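Agmatinase (Deinococcus radiodurans, PDB 1WOH) probably hydrolyses agmatine to putrescine and urea, as a manganese-dependent enzyme of the arginase (ureohydrolase) family. Local coordinates at residues Ala54-Pro64 and Glu286-Met294; Asp143-Thr151 and Ala190-Ile201. All coordinates share one frame; numbering follows the deposited sequence.

Contact 1: Ala54-Pro64 and Glu286-Met294; sequences ALREASLRSVP and ELLMARLVM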
loop_
_atom_site.group_PDB
_atom_site.type_symbol
_atom_site.label_atom_id
_atom_site.label_comp_id
_atom_site.label_asym_id
_atom_site.label_seq_id
_atom_site.Cartn_x
_atom_site.Cartn_y
_atom_site.Cartn_z
ATOM N N ALA A 54 -7.417 -15.741 3.126
ATOM C CA ALA A 54 -6.740 -14.950 4.142
ATOM C C ALA A 54 -7.011 -15.494 5.541
ATOM O O ALA A 54 -6.127 -15.488 6.403
ATOM C CB ALA A 54 -7.185 -13.501 4.056
ATOM N N LEU A 55 -8.232 -15.967 5.769
ATOM C CA LEU A 55 -8.596 -16.508 7.075
ATOM C C LEU A 55 -7.829 -17.790 7.377
ATOM O O LEU A 55 -7.457 -18.032 8.524
ATOM C CB LEU A 55 -10.108 -16.749 7.148
ATOM C CG LEU A 55 -10.914 -15.456 7.353
ATOM C CD1 LEU A 55 -12.385 -15.675 7.018
ATOM C CD2 LEU A 55 -10.751 -14.988 8.799
ATOM N N ARG A 56 -7.606 -18.616 6.356
ATOM C CA ARG A 56 -6.847 -19.851 6.538
ATOM C C ARG A 56 -5.408 -19.483 6.889
ATOM O O ARG A 56 -4.838 -19.992 7.858
ATOM C CB ARG A 56 -6.872 -20.699 5.261
ATOM C CG ARG A 56 -8.244 -21.287 4.929
ATOM C CD ARG A 56 -8.185 -22.187 3.699
ATOM N NE ARG A 56 -9.393 -22.999 3.570
ATOM C CZ ARG A 56 -10.408 -22.734 2.755
ATOM N NH1 ARG A 56 -10.383 -21.660 1.963
ATOM N NH2 ARG A 56 -11.457 -23.550 2.727
ATOM N N GLU A 57 -4.819 -18.591 6.102
ATOM C CA GLU A 57 -3.454 -18.158 6.363
ATOM C C GLU A 57 -3.350 -17.609 7.785
ATOM O O GLU A 57 -2.439 -17.969 8.536
ATOM C CB GLU A 57 -3.042 -17.078 5.355
ATOM C CG GLU A 57 -3.055 -17.554 3.911
ATOM C CD GLU A 57 -2.845 -16.427 2.908
ATOM O OE1 GLU A 57 -2.812 -16.716 1.696
ATOM O OE2 GLU A 57 -2.716 -15.257 3.325
ATOM N N ALA A 58 -4.293 -16.753 8.166
ATOM C CA ALA A 58 -4.267 -16.164 9.503
ATOM C C ALA A 58 -4.510 -17.180 10.623
ATOM O O ALA A 58 -4.041 -16.989 11.747
ATOM C CB ALA A 58 -5.293 -15.035 9.598
ATOM N N SER A 59 -5.236 -18.250 10.323
ATOM C CA SER A 59 -5.529 -19.256 11.340
ATOM C C SER A 59 -4.292 -20.045 11.754
ATOM O O SER A 59 -4.305 -20.723 12.785
ATOM C CB SER A 59 -6.609 -20.224 10.854
ATOM O OG SER A 59 -6.110 -21.110 9.873
ATOM N N LEU A 60 -3.228 -19.959 10.959
ATOM C CA LEU A 60 -2.001 -20.668 11.298
ATOM C C LEU A 60 -1.364 -20.017 12.524
ATOM O O LEU A 60 -0.450 -20.571 13.128
ATOM C CB LEU A 60 -1.029 -20.675 10.112
ATOM C CG LEU A 60 -1.580 -21.363 8.854
ATOM C CD1 LEU A 60 -0.475 -21.505 7.815
ATOM C CD2 LEU A 60 -2.141 -22.729 9.217
ATOM N N ARG A 61 -1.860 -18.838 12.888
ATOM C CA ARG A 61 -1.381 -18.129 14.068
ATOM C C ARG A 61 -2.242 -18.547 15.257
ATOM O O ARG A 61 -2.016 -18.101 16.384
ATOM C CB ARG A 61 -1.496 -16.615 13.870
ATOM C CG ARG A 61 -0.312 -15.975 13.170
ATOM C CD ARG A 61 0.755 -15.557 14.169
ATOM N NE ARG A 61 1.179 -16.665 15.017
ATOM C CZ ARG A 61 2.147 -16.588 15.927
ATOM N NH1 ARG A 61 2.801 -15.447 16.110
ATOM N NH2 ARG A 61 2.463 -17.653 16.652
ATOM N N SER A 62 -3.230 -19.402 14.996
ATOM C CA SER A 62 -4.148 -19.882 16.029
ATOM C C SER A 62 -4.486 -21.370 15.885
ATOM O O SER A 62 -5.660 -21.747 15.830
ATOM C CB SER A 62 -5.447 -19.071 15.992
ATOM O OG SER A 62 -5.204 -17.692 16.215
ATOM N N VAL A 63 -3.461 -22.212 15.824
ATOM C CA VAL A 63 -3.671 -23.647 15.687
ATOM C C VAL A 63 -3.976 -24.258 17.057
ATOM O O VAL A 63 -3.218 -24.075 18.009
ATOM C CB VAL A 63 -2.425 -24.334 15.090
ATOM C CG1 VAL A 63 -2.687 -25.820 14.909
ATOM C CG2 VAL A 63 -2.068 -23.691 13.756
ATOM N N PRO A 64 -5.091 -25.000 17.164
ATOM C CA PRO A 64 -5.514 -25.644 18.412
ATOM C C PRO A 64 -4.662 -26.864 18.754
ATOM O O PRO A 64 -3.963 -27.395 17.895
ATOM C CB PRO A 64 -6.956 -26.026 18.116
ATOM C CG PRO A 64 -6.867 -26.444 16.674
ATOM C CD PRO A 64 -6.026 -25.325 16.069
ATOM N N GLU A 286 -7.690 -9.911 9.270
ATOM C CA GLU A 286 -7.801 -11.361 9.132
ATOM C C GLU A 286 -7.200 -12.094 10.323
ATOM O O GLU A 286 -7.680 -13.162 10.711
ATOM C CB GLU A 286 -7.159 -11.861 7.827
ATOM C CG GLU A 286 -5.718 -11.447 7.589
ATOM C CD GLU A 286 -5.611 -10.247 6.663
ATOM O OE1 GLU A 286 -4.765 -10.287 5.747
ATOM O OE2 GLU A 286 -6.369 -9.266 6.854
ATOM N N LEU A 287 -6.154 -11.524 10.910
ATOM C CA LEU A 287 -5.530 -12.151 12.068
ATOM C C LEU A 287 -6.507 -12.198 13.236
ATOM O O LEU A 287 -6.710 -13.256 13.841
ATOM C CB LEU A 287 -4.256 -11.395 12.453
ATOM C CG LEU A 287 -3.093 -11.705 11.501
ATOM C CD1 LEU A 287 -1.922 -10.765 11.749
ATOM C CD2 LEU A 287 -2.671 -13.162 11.703
ATOM N N LEU A 288 -7.132 -11.061 13.534
ATOM C CA LEU A 288 -8.093 -10.985 14.615
ATOM C C LEU A 288 -9.353 -11.796 14.365
ATOM O O LEU A 288 -9.879 -12.419 15.285
ATOM C CB LEU A 288 -8.479 -9.532 14.895
ATOM C CG LEU A 288 -7.641 -8.848 15.980
ATOM C CD1 LEU A 288 -6.165 -8.914 15.609
ATOM C CD2 LEU A 288 -8.103 -7.410 16.162
ATOM N N MET A 289 -9.848 -11.793 13.131
ATOM C CA MET A 289 -11.061 -12.550 12.835
ATOM C C MET A 289 -10.850 -14.063 12.812
ATOM O O MET A 289 -11.775 -14.826 13.097
ATOM C CB MET A 289 -11.685 -12.063 11.529
ATOM C CG MET A 289 -12.291 -10.667 11.640
ATOM S SD MET A 289 -13.641 -10.476 12.867
ATOM C CE MET A 289 -14.145 -12.169 13.128
ATOM N N ALA A 290 -9.644 -14.508 12.473
ATOM C CA ALA A 290 -9.363 -15.939 12.491
ATOM C C ALA A 290 -9.345 -16.357 13.965
ATOM O O ALA A 290 -9.832 -17.434 14.329
ATOM C CB ALA A 290 -8.014 -16.230 11.849
ATOM N N ARG A 291 -8.786 -15.497 14.816
ATOM C CA ARG A 291 -8.736 -15.802 16.241
ATOM C C ARG A 291 -10.145 -15.836 16.821
ATOM O O ARG A 291 -10.461 -16.675 17.665
ATOM C CB ARG A 291 -7.907 -14.767 17.005
ATOM C CG ARG A 291 -7.807 -15.128 18.481
ATOM C CD ARG A 291 -7.280 -14.010 19.349
ATOM N NE ARG A 291 -7.996 -14.007 20.623
ATOM C CZ ARG A 291 -7.556 -13.432 21.735
ATOM N NH1 ARG A 291 -6.385 -12.811 21.748
ATOM N NH2 ARG A 291 -8.303 -13.464 22.830
ATOM N N LEU A 292 -10.995 -14.917 16.375
ATOM C CA LEU A 292 -12.364 -14.880 16.870
ATOM C C LEU A 292 -13.043 -16.217 16.601
ATOM O O LEU A 292 -13.760 -16.741 17.454
ATOM C CB LEU A 292 -13.177 -13.765 16.187
ATOM C CG LEU A 292 -14.551 -13.552 16.833
ATOM C CD1 LEU A 292 -14.403 -12.551 17.977
ATOM C CD2 LEU A 292 -15.556 -13.003 15.829
ATOM N N VAL A 293 -12.830 -16.769 15.409
ATOM C CA VAL A 293 -13.452 -18.045 15.073
ATOM C C VAL A 293 -12.922 -19.128 16.003
ATOM O O VAL A 293 -13.699 -19.909 16.566
ATOM C CB VAL A 293 -13.179 -18.456 13.606
ATOM C CG1 VAL A 293 -13.691 -19.869 13.357
ATOM C CG2 VAL A 293 -13.878 -17.481 12.649
ATOM N N MET A 294 -11.604 -19.163 16.182
ATOM C CA MET A 294 -11.003 -20.174 17.046
ATOM C C MET A 294 -11.413 -20.007 18.507
ATOM O O MET A 294 -11.662 -20.998 19.199
ATOM C CB MET A 294 -9.468 -20.153 16.936
ATOM C CG MET A 294 -8.914 -20.615 15.585
ATOM S SD MET A 294 -9.661 -22.120 14.934
ATOM C CE MET A 294 -9.063 -23.356 16.151
HETATM O O HOH W 1 -5.052 -15.792 14.191
#
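Ala58 and Ala290 meet CB to CB at 3.7 Å where the helix 51-59 crosses the helix 284-302. The short axes approach to 8.1 Å and cross at -75°. Small residues on both helices permit this closeness. Ala58 CB also presses on the backbone, 3.2 Å from Glu286 O. Leu287 CD2 closes on the same methyl at 3.8 Å. Leu55 turns its CD2 in toward Ala290, and this CD2 is 4.1 Å from Met289 CB. Glu286 meets Ala54 and Ala58 with its CB and CG, not with its carboxylate. This is the tight part, and Leu55 and Met289 continue it to Leu272 of the central sheet.

Past the turn from Ser59 to Ser62 the packing is carried by Met294. Its chain bends at chi2 and chi3, which brings CE to 3.6 Å from Pro64 CD, the two side chains crossing at about a right angle. Phe80 touches both residues.

The other side is looser and wetter. Arg61 lays only its CG near Leu287 CD2, 4.0 Å away, and its guanidinium leads off toward a second subunit. Arg291 likewise sends its charge outward, to Glu295 and to Glu245 of that subunit. One water ties this side together. It donates to Ala58 O and Leu287 O, and accepts from Ser62 OG at 2.8 Å.

No direct hydrogen bond joins the two segments. The helices are held by apolar contact. The water supplies a polar link, adding a second bond to each of two helix carbonyls and taking up the Ser62 hydroxyl beside the crossing.

Contact 2: Asp143-Thr151 and Ala190-Ile201; sequences DAHLDFTDT and AVAAARARGHTI
The Phe148 ring has the His199 ring over one face, and at its edge Ala190 O and Ala193 CB of the helix 188-196 and Arg197 CD just beyond it. The aromatic pair is an offset edge-to-face stack, the edge of His199 turned to the face of Phe148. Their centroids are 5.3 Å apart and their planes stand at 63°. The closest of the edge atoms is Arg197 CD, 3.4 Å from Phe148 CZ. The Arg197 guanidinium is inclined at 65° to the ring. Phe163 and Cys167 of the helix 162-169 also touch Phe148. Its CG is anti to the backbone N (chi1 -162°), which carries the ring from the loop onto the helix.

Leu146 works beside it. Its CD2 rests 3.6 Å from Val191 CA and also meets Ala194 CB. Its CD1 reaches Ile201 CD1 on the edge strand, at 4.3 Å. Ala190 CB packs on the loop backbone, 3.4 Å from Phe148 O. The same carbonyl accepts a hydrogen bond from Arg164 NH1.

A Schellman motif at Gly198 ends the helix, with His199 N bonded to Ala194 O and Gly198 N to Arg195 O. Arg197 N also reaches Ala194 O, from the opposite face of its plane to His199 N. This turn brings His199 back over Phe148.

The loop also holds the manganese ligands Asp143, His145 and Asp147. An Asx turn shapes its start, with His145 N donating to Asp143 OD1 at 2.9 Å. Gln141 NE2 donates to both Asp143 OD2 and Leu146 O, so it links a ligand to the packed part of the loop. Leu146 and Phe148 alternate with the ligands His145 and Asp147. The contact is apolar and aromatic, with no hydrogen bond across it, so it probably steadies the loop from the side turned away from the metal ligands.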
loop_
_atom_site.group_PDB
_atom_site.type_symbol
_atom_site.label_atom_id
_atom_site.label_comp_id
_atom_site.label_asym_id
_atom_site.label_seq_id
_atom_site.Cartn_x
_atom_site.Cartn_y
_atom_site.Cartn_z
ATOM N N ASP A 143 -23.567 -7.636 13.542
ATOM C CA ASP A 143 -23.592 -6.908 12.277
ATOM C C ASP A 143 -23.881 -5.434 12.506
ATOM O O ASP A 143 -24.599 -5.073 13.443
ATOM C CB ASP A 143 -24.738 -7.504 11.439
ATOM C CG ASP A 143 -24.543 -7.359 9.949
ATOM O OD1 ASP A 143 -23.921 -6.373 9.504
ATOM O OD2 ASP A 143 -25.047 -8.242 9.215
ATOM N N ALA A 144 -23.332 -4.578 11.651
ATOM C CA ALA A 144 -23.609 -3.154 11.741
ATOM C C ALA A 144 -24.917 -2.916 10.986
ATOM O O ALA A 144 -25.599 -1.923 11.205
ATOM C CB ALA A 144 -22.489 -2.353 11.084
ATOM N N HIS A 145 -25.254 -3.838 10.088
ATOM C CA HIS A 145 -26.461 -3.695 9.278
ATOM C C HIS A 145 -27.476 -4.814 9.520
ATOM O O HIS A 145 -27.109 -5.932 9.869
ATOM C CB HIS A 145 -26.065 -3.640 7.791
ATOM C CG HIS A 145 -24.961 -2.667 7.500
ATOM N ND1 HIS A 145 -23.678 -3.066 7.185
ATOM C CD2 HIS A 145 -24.939 -1.313 7.509
ATOM C CE1 HIS A 145 -22.916 -2.000 7.013
ATOM N NE2 HIS A 145 -23.657 -0.923 7.204
ATOM N N LEU A 146 -28.759 -4.512 9.335
ATOM C CA LEU A 146 -29.796 -5.513 9.564
ATOM C C LEU A 146 -29.807 -6.632 8.518
ATOM O O LEU A 146 -30.003 -7.798 8.854
ATOM C CB LEU A 146 -31.173 -4.847 9.628
ATOM C CG LEU A 146 -32.336 -5.766 10.016
ATOM C CD1 LEU A 146 -32.131 -6.309 11.428
ATOM C CD2 LEU A 146 -33.635 -4.989 9.930
ATOM N N ASP A 147 -29.595 -6.272 7.254
ATOM C CA ASP A 147 -29.574 -7.239 6.154
ATOM C C ASP A 147 -30.824 -8.129 6.074
ATOM O O ASP A 147 -30.740 -9.352 5.891
ATOM C CB ASP A 147 -28.301 -8.094 6.234
ATOM C CG ASP A 147 -27.035 -7.272 6.028
ATOM O OD1 ASP A 147 -27.121 -6.196 5.397
ATOM O OD2 ASP A 147 -25.949 -7.694 6.481
ATOM N N PHE A 148 -31.980 -7.487 6.197
ATOM C CA PHE A 148 -33.276 -8.156 6.128
ATOM C C PHE A 148 -34.114 -7.463 5.044
ATOM O O PHE A 148 -35.344 -7.454 5.095
ATOM C CB PHE A 148 -34.000 -8.047 7.475
ATOM C CG PHE A 148 -35.121 -9.037 7.646
ATOM C CD1 PHE A 148 -34.854 -10.399 7.682
ATOM C CD2 PHE A 148 -36.443 -8.606 7.777
ATOM C CE1 PHE A 148 -35.883 -11.330 7.846
ATOM C CE2 PHE A 148 -37.478 -9.528 7.939
ATOM C CZ PHE A 148 -37.191 -10.892 7.972
ATOM N N THR A 149 -33.435 -6.884 4.060
ATOM C CA THR A 149 -34.116 -6.175 2.978
ATOM C C THR A 149 -34.699 -7.126 1.932
ATOM O O THR A 149 -34.115 -8.160 1.627
ATOM C CB THR A 149 -33.136 -5.180 2.314
ATOM O OG1 THR A 149 -32.883 -4.103 3.226
ATOM C CG2 THR A 149 -33.700 -4.629 1.006
ATOM N N ASP A 150 -35.869 -6.786 1.397
ATOM C CA ASP A 150 -36.494 -7.622 0.375
ATOM C C ASP A 150 -35.746 -7.432 -0.950
ATOM O O ASP A 150 -35.097 -8.356 -1.444
ATOM C CB ASP A 150 -37.976 -7.253 0.214
ATOM C CG ASP A 150 -38.680 -8.106 -0.829
ATOM O OD1 ASP A 150 -38.035 -9.024 -1.382
ATOM O OD2 ASP A 150 -39.880 -7.857 -1.094
ATOM N N THR A 151 -35.844 -6.233 -1.524
ATOM C CA THR A 151 -35.154 -5.922 -2.775
ATOM C C THR A 151 -34.301 -4.665 -2.636
ATOM O O THR A 151 -34.685 -3.704 -1.963
ATOM C CB THR A 151 -36.148 -5.702 -3.945
ATOM O OG1 THR A 151 -36.801 -6.936 -4.260
ATOM C CG2 THR A 151 -35.419 -5.206 -5.174
ATOM N N ALA A 190 -37.554 -3.103 6.132
ATOM C CA ALA A 190 -36.808 -4.236 6.664
ATOM C C ALA A 190 -36.858 -4.247 8.190
ATOM O O ALA A 190 -37.081 -5.292 8.799
ATOM C CB ALA A 190 -35.358 -4.186 6.186
ATOM N N VAL A 191 -36.640 -3.091 8.806
ATOM C CA VAL A 191 -36.672 -3.002 10.267
ATOM C C VAL A 191 -38.061 -3.343 10.806
ATOM O O VAL A 191 -38.198 -4.113 11.758
ATOM C CB VAL A 191 -36.273 -1.589 10.753
ATOM C CG1 VAL A 191 -36.441 -1.482 12.264
ATOM C CG2 VAL A 191 -34.826 -1.301 10.369
ATOM N N ALA A 192 -39.092 -2.777 10.185
ATOM C CA ALA A 192 -40.464 -3.025 10.609
ATOM C C ALA A 192 -40.866 -4.487 10.392
ATOM O O ALA A 192 -41.571 -5.070 11.218
ATOM C CB ALA A 192 -41.420 -2.098 9.862
ATOM N N ALA A 193 -40.429 -5.079 9.283
ATOM C CA ALA A 193 -40.757 -6.470 9.008
ATOM C C ALA A 193 -40.074 -7.367 10.034
ATOM O O ALA A 193 -40.671 -8.321 10.537
ATOM C CB ALA A 193 -40.317 -6.859 7.595
ATOM N N ALA A 194 -38.817 -7.064 10.344
ATOM C CA ALA A 194 -38.091 -7.866 11.322
ATOM C C ALA A 194 -38.775 -7.767 12.689
ATOM O O ALA A 194 -38.947 -8.775 13.370
ATOM C CB ALA A 194 -36.640 -7.396 11.426
ATOM N N ARG A 195 -39.165 -6.559 13.087
ATOM C CA ARG A 195 -39.827 -6.381 14.378
ATOM C C ARG A 195 -41.186 -7.083 14.398
ATOM O O ARG A 195 -41.555 -7.710 15.393
ATOM C CB ARG A 195 -40.021 -4.894 14.696
ATOM C CG ARG A 195 -38.730 -4.132 14.980
ATOM C CD ARG A 195 -39.037 -2.736 15.493
ATOM N NE ARG A 195 -37.841 -1.920 15.667
ATOM C CZ ARG A 195 -36.883 -2.169 16.555
ATOM N NH1 ARG A 195 -36.969 -3.221 17.361
ATOM N NH2 ARG A 195 -35.839 -1.354 16.642
ATOM N N ALA A 196 -41.924 -6.982 13.296
ATOM C CA ALA A 196 -43.243 -7.598 13.205
ATOM C C ALA A 196 -43.181 -9.126 13.247
ATOM O O ALA A 196 -44.175 -9.779 13.571
ATOM C CB ALA A 196 -43.958 -7.126 11.935
ATOM N N ARG A 197 -42.016 -9.686 12.921
ATOM C CA ARG A 197 -41.793 -11.135 12.937
ATOM C C ARG A 197 -41.278 -11.575 14.308
ATOM O O ARG A 197 -41.006 -12.760 14.528
ATOM C CB ARG A 197 -40.751 -11.551 11.893
ATOM C CG ARG A 197 -41.181 -11.433 10.453
ATOM C CD ARG A 197 -40.062 -11.899 9.535
ATOM N NE ARG A 197 -39.783 -13.324 9.682
ATOM C CZ ARG A 197 -40.202 -14.262 8.838
ATOM N NH1 ARG A 197 -40.921 -13.931 7.776
ATOM N NH2 ARG A 197 -39.904 -15.534 9.062
ATOM N N GLY A 198 -41.115 -10.615 15.211
ATOM C CA GLY A 198 -40.637 -10.931 16.545
ATOM C C GLY A 198 -39.123 -10.937 16.681
ATOM O O GLY A 198 -38.598 -11.252 17.751
ATOM N N HIS A 199 -38.411 -10.596 15.608
ATOM C CA HIS A 199 -36.949 -10.581 15.676
ATOM C C HIS A 199 -36.492 -9.560 16.716
ATOM O O HIS A 199 -37.191 -8.586 17.006
ATOM C CB HIS A 199 -36.346 -10.241 14.311
ATOM C CG HIS A 199 -36.491 -11.329 13.289
ATOM N ND1 HIS A 199 -37.292 -12.435 13.479
ATOM C CD2 HIS A 199 -35.944 -11.469 12.058
ATOM C CE1 HIS A 199 -37.230 -13.210 12.409
ATOM N NE2 HIS A 199 -36.418 -12.645 11.532
ATOM N N THR A 200 -35.311 -9.791 17.278
ATOM C CA THR A 200 -34.762 -8.900 18.293
ATOM C C THR A 200 -33.657 -8.042 17.695
ATOM O O THR A 200 -32.678 -8.553 17.153
ATOM C CB THR A 200 -34.206 -9.708 19.477
ATOM O OG1 THR A 200 -35.247 -10.540 20.004
ATOM C CG2 THR A 200 -33.705 -8.778 20.581
ATOM N N ILE A 201 -33.833 -6.732 17.797
ATOM C CA ILE A 201 -32.884 -5.775 17.257
ATOM C C ILE A 201 -32.169 -5.071 18.399
ATOM O O ILE A 201 -32.794 -4.368 19.190
ATOM C CB ILE A 201 -33.624 -4.740 16.375
ATOM C CG1 ILE A 201 -34.221 -5.447 15.157
ATOM C CG2 ILE A 201 -32.683 -3.619 15.966
ATOM C CD1 ILE A 201 -34.913 -4.514 14.173
#

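Overall arrangement
The two contacts lie on opposite sides of the chain's centre, their own centres 30 Å apart and their nearest atoms about 10 Å apart. Both pack against the parallel eight-stranded sheet of the arginase fold, contact 1 on strand 266-273 and contact 2 at the end where 200-203 is the outermost strand within this chain. In sequence, contact 2 falls between the two segments of contact 1. Segment 143-151 of contact 2 carries three manganese ligands, though they take no part in its packing. Contact 1 supplies none, but its Met289 side chain is about 8 Å from that of Asp229, another ligand. No manganese is bound to this chain in the model.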